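Local structure of putidaredoxin reductase (Pseudomonas putida, 1Q1R) at residues Asn31-Gly36 and Asn74-Gly79. The protein probably uses FAD to pass electrons from NADH to the iron-sulfur protein putidaredoxin, which in turn supplies the cytochrome P450cam monooxygenase. Sequence-based numbering, arbitrary orientation.
With FAD (flavin-adenine dinucleotide), chain C.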
# COMPACT_ATOMS: atom_id res chain seq x y z
N ASN A 31 10.24 8.17 26.78
CA ASN A 31 11.23 7.76 25.78
C ASN A 31 10.57 7.01 24.63
O ASN A 31 9.63 6.23 24.84
CB ASN A 31 12.29 6.88 26.43
CG ASN A 31 13.13 7.63 27.44
OD1 ASN A 31 13.98 8.44 27.07
ND2 ASN A 31 12.89 7.38 28.72
N ILE A 32 11.07 7.25 23.43
CA ILE A 32 10.54 6.61 22.23
C ILE A 32 11.66 5.86 21.52
O ILE A 32 12.67 6.44 21.14
CB ILE A 32 9.94 7.64 21.26
CG1 ILE A 32 8.89 8.49 21.99
CG2 ILE A 32 9.33 6.94 20.05
CD1 ILE A 32 8.35 9.64 21.17
N ARG A 33 11.47 4.56 21.33
CA ARG A 33 12.48 3.75 20.65
C ARG A 33 11.93 3.13 19.37
O ARG A 33 10.97 2.37 19.41
CB ARG A 33 12.99 2.64 21.56
CG ARG A 33 14.41 2.86 22.06
CD ARG A 33 15.11 1.54 22.33
NE ARG A 33 16.56 1.70 22.50
CZ ARG A 33 17.13 2.24 23.58
NH1 ARG A 33 16.38 2.66 24.59
NH2 ARG A 33 18.45 2.36 23.64
N LEU A 34 12.56 3.47 18.25
CA LEU A 34 12.18 2.92 16.96
C LEU A 34 13.17 1.81 16.67
O LEU A 34 14.38 2.05 16.69
CB LEU A 34 12.29 3.98 15.86
CG LEU A 34 11.06 4.81 15.49
CD1 LEU A 34 11.47 5.86 14.48
CD2 LEU A 34 9.97 3.90 14.91
N VAL A 35 12.67 0.61 16.42
CA VAL A 35 13.55 -0.51 16.13
C VAL A 35 13.11 -1.18 14.84
O VAL A 35 11.96 -1.59 14.71
CB VAL A 35 13.50 -1.55 17.28
CG1 VAL A 35 14.51 -2.66 17.01
CG2 VAL A 35 13.80 -0.86 18.61
N GLY A 36 14.03 -1.29 13.88
CA GLY A 36 13.69 -1.91 12.62
C GLY A 36 14.82 -2.74 12.06
O GLY A 36 15.99 -2.46 12.31
N ASN A 74 14.30 13.78 19.97
CA ASN A 74 14.70 12.77 20.93
C ASN A 74 14.03 11.42 20.69
O ASN A 74 13.43 10.83 21.59
CB ASN A 74 14.40 13.26 22.35
CG ASN A 74 15.40 12.76 23.37
OD1 ASN A 74 15.50 11.55 23.63
ND2 ASN A 74 16.16 13.68 23.95
N ILE A 75 14.12 10.94 19.45
CA ILE A 75 13.56 9.65 19.09
C ILE A 75 14.75 8.75 18.77
O ILE A 75 15.52 9.03 17.86
CB ILE A 75 12.64 9.74 17.85
CG1 ILE A 75 11.39 10.56 18.20
CG2 ILE A 75 12.24 8.34 17.39
CD1 ILE A 75 10.40 10.69 17.05
N GLN A 76 14.90 7.68 19.54
CA GLN A 76 16.01 6.76 19.34
C GLN A 76 15.71 5.80 18.20
O GLN A 76 14.74 5.05 18.23
CB GLN A 76 16.28 5.98 20.63
CG GLN A 76 16.47 6.88 21.85
CD GLN A 76 16.64 6.09 23.13
OE1 GLN A 76 17.61 5.35 23.29
NE2 GLN A 76 15.69 6.24 24.05
N LEU A 77 16.56 5.84 17.18
CA LEU A 77 16.40 4.98 16.01
C LEU A 77 17.43 3.86 16.07
O LEU A 77 18.63 4.10 16.10
CB LEU A 77 16.57 5.80 14.73
CG LEU A 77 16.40 5.11 13.38
CD1 LEU A 77 15.02 4.49 13.27
CD2 LEU A 77 16.62 6.14 12.27
N LEU A 78 16.94 2.62 16.11
CA LEU A 78 17.81 1.46 16.18
C LEU A 78 17.59 0.61 14.93
O LEU A 78 16.74 -0.28 14.92
CB LEU A 78 17.49 0.65 17.44
CG LEU A 78 18.63 -0.08 18.15
CD1 LEU A 78 18.05 -0.93 19.27
CD2 LEU A 78 19.40 -0.95 17.17
N GLY A 79 18.36 0.89 13.88
CA GLY A 79 18.23 0.15 12.64
C GLY A 79 19.04 -1.13 12.57
O GLY A 79 19.80 -1.44 13.49
PA FAD C . 6.44 -1.21 5.96
O1A FAD C . 6.58 -2.60 5.44
O2A FAD C . 6.74 -0.08 5.05
O5B FAD C . 7.34 -1.04 7.28
C5B FAD C . 7.49 -2.10 8.23
C4B FAD C . 8.97 -2.19 8.64
O4B FAD C . 9.10 -2.98 9.88
C3B FAD C . 9.78 -2.95 7.58
O3B FAD C . 11.08 -2.35 7.48
C2B FAD C . 9.92 -4.33 8.17
O2B FAD C . 11.10 -4.97 7.68
C1B FAD C . 10.08 -4.01 9.65
N9A FAD C . 9.90 -5.18 10.55
C8A FAD C . 8.97 -6.14 10.45
N7A FAD C . 9.15 -7.04 11.43
C5A FAD C . 10.21 -6.64 12.15
C6A FAD C . 10.87 -7.16 13.26
N6A FAD C . 10.45 -8.29 13.82
N1A FAD C . 11.94 -6.50 13.77
C2A FAD C . 12.37 -5.36 13.21
N3A FAD C . 11.75 -4.85 12.13
C4A FAD C . 10.68 -5.47 11.59
N1 FAD C . 0.48 3.61 -0.89
C2 FAD C . -0.31 4.67 -1.34
O2 FAD C . -1.21 5.11 -0.63
N3 FAD C . -0.05 5.25 -2.59
C4 FAD C . 1.01 4.76 -3.40
O4 FAD C . 1.25 5.30 -4.47
C4X FAD C . 1.80 3.69 -2.95
N5 FAD C . 2.85 3.24 -3.69
C5X FAD C . 3.68 2.25 -3.25
C6 FAD C . 4.78 1.83 -4.04
C7 FAD C . 5.65 0.82 -3.57
C7M FAD C . 6.82 0.37 -4.47
C8 FAD C . 5.43 0.23 -2.31
C8M FAD C . 6.37 -0.85 -1.76
C9 FAD C . 4.34 0.64 -1.52
C9A FAD C . 3.46 1.65 -1.99
N10 FAD C . 2.36 2.09 -1.21
C10 FAD C . 1.53 3.12 -1.69
C1' FAD C . 2.07 1.46 0.12
C2' FAD C . 2.55 2.35 1.26
O2' FAD C . 3.90 2.77 1.00
C3' FAD C . 2.48 1.62 2.61
O3' FAD C . 1.15 1.12 2.81
C4' FAD C . 2.86 2.56 3.76
O4' FAD C . 4.19 3.05 3.56
C5' FAD C . 2.80 1.85 5.13
O5' FAD C . 3.86 0.90 5.30
P FAD C . 4.13 0.29 6.78
O1P FAD C . 5.00 1.24 7.51
O2P FAD C . 2.82 -0.05 7.37
O3P FAD C . 4.91 -1.10 6.49
O HOH W 1 13.71 8.61 23.64
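L34 pairs with L77 through both of its backbone polar atoms: its N donates to Q76 O at 2.7 Å, nearly straight at 171°, and its O accepts from L78 N, also at 2.7 Å. The ladder runs on through Q76 N to I32 O and G36 N to L78 O, the regular pattern of adjacent parallel strands. G36 lies just past the end of strand 31-35, and its CA is 3.6 Å from adenine N3A of FAD. On the face of I32, L34, I75 and L77, L34 CD1 meets I75 CG2 at 3.9 Å, while L77 CD1 reaches L34 CB; A20 and F21 of helix 14-25 pack on this apolar side. On the other face the extended chain of R33 crosses Q76, and Q76 OE1 sits 2.9 Å above the guanidinium plane, toward its rim, an electrostatic approach rather than a hydrogen bond. Q76 CG lies anti to its own carbonyl carbon (chi1 -53°), and from there the extended chain carries its NE2 to a water 3.1 Å away, which also accepts the N-H of I32 and probably donates to N74 O. With R33 replaced by alanine, Q76 OE1 is likely to lose its positive neighbour, and the flank of Q76 to be uncovered. Strand 75-78 thus closes one edge of the Rossmann-type sheet, after a crossover through helix 67-72, its register resting on directional backbone bonds.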